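Local coordinates for phosphate-specific transport system accessory protein PhoU homolog (Streptococcus pneumoniae, PDB 2I0M) that probably takes part in regulating phosphate uptake, as a homodimeric all-helical cytoplasmic protein that binds zinc, at residues A[119-130]-A[186-197]. Numbering follows the deposited sequence.
Sequences LHQMGKLSLSML and IIGHLERFADYI. With ZN (zinc ion), chain B.
L190 fits as a knob into a hole formed by L119, M122, G123 and S126, joining helices 117-136 and 177-209 of an all-helical PhoU domain. The two segments run nearly parallel, with their short axes at 22° and 9.8 Å apart. L190 CB lies 4.2 Å from M122 CE. With CG anti to the carbonyl carbon (chi1 -84°), the two methyls part over the hole. L190 CD1 rests on M122 CE and lies 4.1 Å from G123 N. L190 CD2 lies 3.7 Å from S126 OG. M122 extends from its backbone and bends at chi3, bringing CE between L190 and I187. Farther along, I197 CD1 packs on the backbone of S126 and L130 and on M129 CB. F193 CZ touches L130 CD2 at 3.8 Å, and helix 5-35 also packs on both residues. On another side of helix 177-209, E191 OE2 and D195 OD1 bind zinc, with D156 of helix 152-168 as a further ligand. The buried S126 hydroxyl turns back to its own helix. S126 OG donates to M122 O at 3.0 Å, and S126 N reaches the same oxygen from the opposite face of the carbonyl plane.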
loop_
_atom_site.group_PDB
_atom_site.type_symbol
_atom_site.label_atom_id
_atom_site.label_comp_id
_atom_site.label_asym_id
_atom_site.label_seq_id
_atom_site.Cartn_x
_atom_site.Cartn_y
_atom_site.Cartn_z
ATOM N N LEU A 119 -3.452 6.336 20.921
ATOM C CA LEU A 119 -3.056 5.152 20.177
ATOM C C LEU A 119 -4.123 4.047 20.193
ATOM O O LEU A 119 -4.366 3.390 19.169
ATOM C CB LEU A 119 -1.736 4.628 20.743
ATOM C CG LEU A 119 -0.879 3.892 19.717
ATOM C CD1 LEU A 119 0.602 4.204 19.928
ATOM C CD2 LEU A 119 -1.165 2.397 19.771
ATOM N N HIS A 120 -4.734 3.846 21.366
ATOM C CA HIS A 120 -5.866 2.936 21.559
ATOM C C HIS A 120 -7.021 3.367 20.661
ATOM O O HIS A 120 -7.723 2.534 20.102
ATOM C CB HIS A 120 -6.336 2.936 23.045
ATOM C CG HIS A 120 -5.405 2.238 23.997
ATOM N ND1 HIS A 120 -5.737 1.987 25.315
ATOM C CD2 HIS A 120 -4.169 1.714 23.820
ATOM C CE1 HIS A 120 -4.738 1.363 25.912
ATOM N NE2 HIS A 120 -3.774 1.185 25.026
ATOM N N GLN A 121 -7.220 4.677 20.540
ATOM C CA GLN A 121 -8.307 5.226 19.734
ATOM C C GLN A 121 -8.066 5.033 18.247
ATOM O O GLN A 121 -8.971 4.621 17.528
ATOM C CB GLN A 121 -8.550 6.697 20.050
ATOM C CG GLN A 121 -9.062 6.952 21.466
ATOM C CD GLN A 121 -10.329 6.188 21.782
ATOM O OE1 GLN A 121 -11.237 6.103 20.951
ATOM N NE2 GLN A 121 -10.405 5.626 22.988
ATOM N N MET A 122 -6.842 5.319 17.798
ATOM C CA MET A 122 -6.441 5.070 16.421
ATOM C C MET A 122 -6.625 3.591 16.121
ATOM O O MET A 122 -7.082 3.216 15.030
ATOM C CB MET A 122 -4.979 5.493 16.213
ATOM C CG MET A 122 -4.416 5.299 14.794
ATOM S SD MET A 122 -2.717 5.898 14.577
ATOM C CE MET A 122 -1.876 4.995 15.820
ATOM N N GLY A 123 -6.281 2.754 17.102
ATOM C CA GLY A 123 -6.424 1.306 16.970
ATOM C C GLY A 123 -7.864 0.849 16.856
ATOM O O GLY A 123 -8.193 0.048 15.981
ATOM N N LYS A 124 -8.718 1.363 17.742
ATOM C CA LYS A 124 -10.158 1.070 17.771
ATOM C C LYS A 124 -10.857 1.474 16.452
ATOM O O LYS A 124 -11.726 0.749 15.964
ATOM C CB LYS A 124 -10.833 1.754 18.992
ATOM C CG LYS A 124 -10.495 1.144 20.402
ATOM C CD LYS A 124 -10.942 2.029 21.650
ATOM C CE LYS A 124 -10.346 1.495 23.013
ATOM N NZ LYS A 124 -10.165 2.453 24.270
ATOM N N LEU A 125 -10.481 2.618 15.879
ATOM C CA LEU A 125 -11.082 3.080 14.617
ATOM C C LEU A 125 -10.610 2.232 13.427
ATOM O O LEU A 125 -11.387 1.921 12.523
ATOM C CB LEU A 125 -10.847 4.584 14.382
ATOM C CG LEU A 125 -11.368 5.243 13.076
ATOM C CD1 LEU A 125 -12.903 5.246 12.923
ATOM C CD2 LEU A 125 -10.845 6.660 12.926
ATOM N N SER A 126 -9.346 1.821 13.458
ATOM C CA SER A 126 -8.804 0.876 12.485
ATOM C C SER A 126 -9.592 -0.442 12.487
ATOM O O SER A 126 -10.046 -0.910 11.441
ATOM C CB SER A 126 -7.317 0.625 12.766
ATOM O OG SER A 126 -6.550 1.786 12.472
ATOM N N LEU A 127 -9.746 -1.033 13.662
ATOM C CA LEU A 127 -10.488 -2.283 13.800
ATOM C C LEU A 127 -11.927 -2.162 13.301
ATOM O O LEU A 127 -12.395 -3.025 12.567
ATOM C CB LEU A 127 -10.493 -2.748 15.247
ATOM C CG LEU A 127 -9.174 -3.270 15.823
ATOM C CD1 LEU A 127 -9.440 -3.834 17.233
ATOM C CD2 LEU A 127 -8.570 -4.340 14.931
ATOM N N SER A 128 -12.624 -1.098 13.685
ATOM C CA SER A 128 -14.039 -1.028 13.373
ATOM C C SER A 128 -14.254 -0.776 11.886
ATOM O O SER A 128 -15.226 -1.246 11.316
ATOM C CB SER A 128 -14.775 -0.015 14.253
ATOM O OG SER A 128 -14.574 1.297 13.796
ATOM N N MET A 129 -13.317 -0.069 11.265
ATOM C CA MET A 129 -13.286 0.111 9.811
ATOM C C MET A 129 -13.260 -1.241 9.097
ATOM O O MET A 129 -14.022 -1.444 8.146
ATOM C CB MET A 129 -12.086 0.966 9.386
ATOM C CG MET A 129 -12.292 2.504 9.418
ATOM S SD MET A 129 -10.719 3.436 9.156
ATOM C CE MET A 129 -10.519 3.219 7.399
ATOM N N LEU A 130 -12.406 -2.170 9.547
ATOM C CA LEU A 130 -12.348 -3.492 8.922
ATOM C C LEU A 130 -13.610 -4.307 9.196
ATOM O O LEU A 130 -14.120 -4.976 8.296
ATOM C CB LEU A 130 -11.119 -4.274 9.382
ATOM C CG LEU A 130 -10.909 -5.650 8.748
ATOM C CD1 LEU A 130 -10.862 -5.541 7.197
ATOM C CD2 LEU A 130 -9.632 -6.295 9.264
ATOM N N ILE A 186 4.764 1.604 14.903
ATOM C CA ILE A 186 3.433 1.132 15.252
ATOM C C ILE A 186 2.347 1.990 14.613
ATOM O O ILE A 186 1.407 1.462 14.007
ATOM C CB ILE A 186 3.230 1.052 16.795
ATOM C CG1 ILE A 186 3.985 -0.153 17.355
ATOM C CG2 ILE A 186 1.740 0.977 17.146
ATOM C CD1 ILE A 186 4.331 -0.053 18.820
ATOM N N ILE A 187 2.472 3.305 14.743
ATOM C CA ILE A 187 1.442 4.190 14.203
ATOM C C ILE A 187 1.474 4.213 12.674
ATOM O O ILE A 187 0.437 4.385 12.046
ATOM C CB ILE A 187 1.446 5.620 14.837
ATOM C CG1 ILE A 187 2.717 6.398 14.496
ATOM C CG2 ILE A 187 1.243 5.514 16.339
ATOM C CD1 ILE A 187 2.573 7.906 14.645
ATOM N N GLY A 188 2.659 3.989 12.100
ATOM C CA GLY A 188 2.809 3.822 10.660
ATOM C C GLY A 188 2.155 2.540 10.156
ATOM O O GLY A 188 1.605 2.507 9.042
ATOM N N HIS A 189 2.215 1.484 10.967
ATOM C CA HIS A 189 1.582 0.209 10.624
ATOM C C HIS A 189 0.062 0.300 10.636
ATOM O O HIS A 189 -0.597 -0.315 9.798
ATOM C CB HIS A 189 2.045 -0.915 11.546
ATOM C CG HIS A 189 3.422 -1.415 11.239
ATOM N ND1 HIS A 189 3.798 -1.827 9.980
ATOM C CD2 HIS A 189 4.508 -1.588 12.033
ATOM C CE1 HIS A 189 5.063 -2.212 10.001
ATOM N NE2 HIS A 189 5.518 -2.074 11.234
ATOM N N LEU A 190 -0.477 1.057 11.586
ATOM C CA LEU A 190 -1.911 1.285 11.691
ATOM C C LEU A 190 -2.393 2.175 10.569
ATOM O O LEU A 190 -3.462 1.944 10.003
ATOM C CB LEU A 190 -2.269 1.934 13.038
ATOM C CG LEU A 190 -2.451 1.025 14.251
ATOM C CD1 LEU A 190 -2.651 1.834 15.524
ATOM C CD2 LEU A 190 -3.629 0.087 14.015
ATOM N N GLU A 191 -1.608 3.205 10.257
ATOM C CA GLU A 191 -1.966 4.122 9.198
ATOM C C GLU A 191 -2.039 3.367 7.851
ATOM O O GLU A 191 -2.999 3.561 7.108
ATOM C CB GLU A 191 -1.004 5.323 9.167
ATOM C CG GLU A 191 -1.480 6.517 8.326
ATOM C CD GLU A 191 -1.361 6.284 6.815
ATOM O OE1 GLU A 191 -0.454 5.535 6.390
ATOM O OE2 GLU A 191 -2.175 6.855 6.055
ATOM N N ARG A 192 -1.049 2.508 7.564
ATOM C CA ARG A 192 -1.041 1.637 6.368
ATOM C C ARG A 192 -2.187 0.627 6.330
ATOM O O ARG A 192 -2.849 0.480 5.300
ATOM C CB ARG A 192 0.281 0.868 6.225
ATOM C CG ARG A 192 1.502 1.711 6.065
ATOM C CD ARG A 192 1.509 2.422 4.739
ATOM N NE ARG A 192 2.056 1.579 3.673
ATOM C CZ ARG A 192 1.318 0.806 2.888
ATOM N NH1 ARG A 192 -0.007 0.778 3.029
ATOM N NH2 ARG A 192 1.899 0.081 1.950
ATOM N N PHE A 193 -2.391 -0.079 7.441
ATOM C CA PHE A 193 -3.548 -0.960 7.647
ATOM C C PHE A 193 -4.834 -0.307 7.170
ATOM O O PHE A 193 -5.569 -0.880 6.373
ATOM C CB PHE A 193 -3.659 -1.299 9.140
ATOM C CG PHE A 193 -4.715 -2.305 9.482
ATOM C CD1 PHE A 193 -4.459 -3.668 9.384
ATOM C CD2 PHE A 193 -5.944 -1.893 9.982
ATOM C CE1 PHE A 193 -5.436 -4.614 9.751
ATOM C CE2 PHE A 193 -6.928 -2.826 10.343
ATOM C CZ PHE A 193 -6.668 -4.188 10.226
ATOM N N ALA A 194 -5.077 0.909 7.647
ATOM C CA ALA A 194 -6.297 1.646 7.335
ATOM C C ALA A 194 -6.356 2.119 5.880
ATOM O O ALA A 194 -7.421 2.152 5.274
ATOM C CB ALA A 194 -6.476 2.815 8.302
ATOM N N ASP A 195 -5.209 2.475 5.324
ATOM C CA ASP A 195 -5.110 2.801 3.918
ATOM C C ASP A 195 -5.536 1.631 3.019
ATOM O O ASP A 195 -6.289 1.833 2.064
ATOM C CB ASP A 195 -3.681 3.227 3.580
ATOM C CG ASP A 195 -3.452 4.713 3.739
ATOM O OD1 ASP A 195 -4.444 5.480 3.793
ATOM O OD2 ASP A 195 -2.260 5.132 3.786
ATOM N N TYR A 196 -5.048 0.421 3.303
ATOM C CA TYR A 196 -5.500 -0.763 2.540
ATOM C C TYR A 196 -7.011 -1.029 2.612
ATOM O O TYR A 196 -7.618 -1.420 1.616
ATOM C CB TYR A 196 -4.720 -2.031 2.910
ATOM C CG TYR A 196 -3.300 -2.024 2.405
ATOM C CD1 TYR A 196 -3.023 -2.019 1.032
ATOM C CD2 TYR A 196 -2.219 -2.006 3.294
ATOM C CE1 TYR A 196 -1.695 -1.999 0.545
ATOM C CE2 TYR A 196 -0.896 -1.982 2.816
ATOM C CZ TYR A 196 -0.656 -1.992 1.451
ATOM O OH TYR A 196 0.638 -1.972 0.987
ATOM N N ILE A 197 -7.609 -0.828 3.786
ATOM C CA ILE A 197 -9.074 -0.892 3.942
ATOM C C ILE A 197 -9.766 0.054 2.958
ATOM O O ILE A 197 -10.758 -0.327 2.315
ATOM C CB ILE A 197 -9.515 -0.561 5.393
ATOM C CG1 ILE A 197 -8.989 -1.637 6.359
ATOM C CG2 ILE A 197 -11.030 -0.439 5.495
ATOM C CD1 ILE A 197 -9.092 -1.270 7.828
HETATM ZN ZN ZN B . -4.135 7.024 5.764
#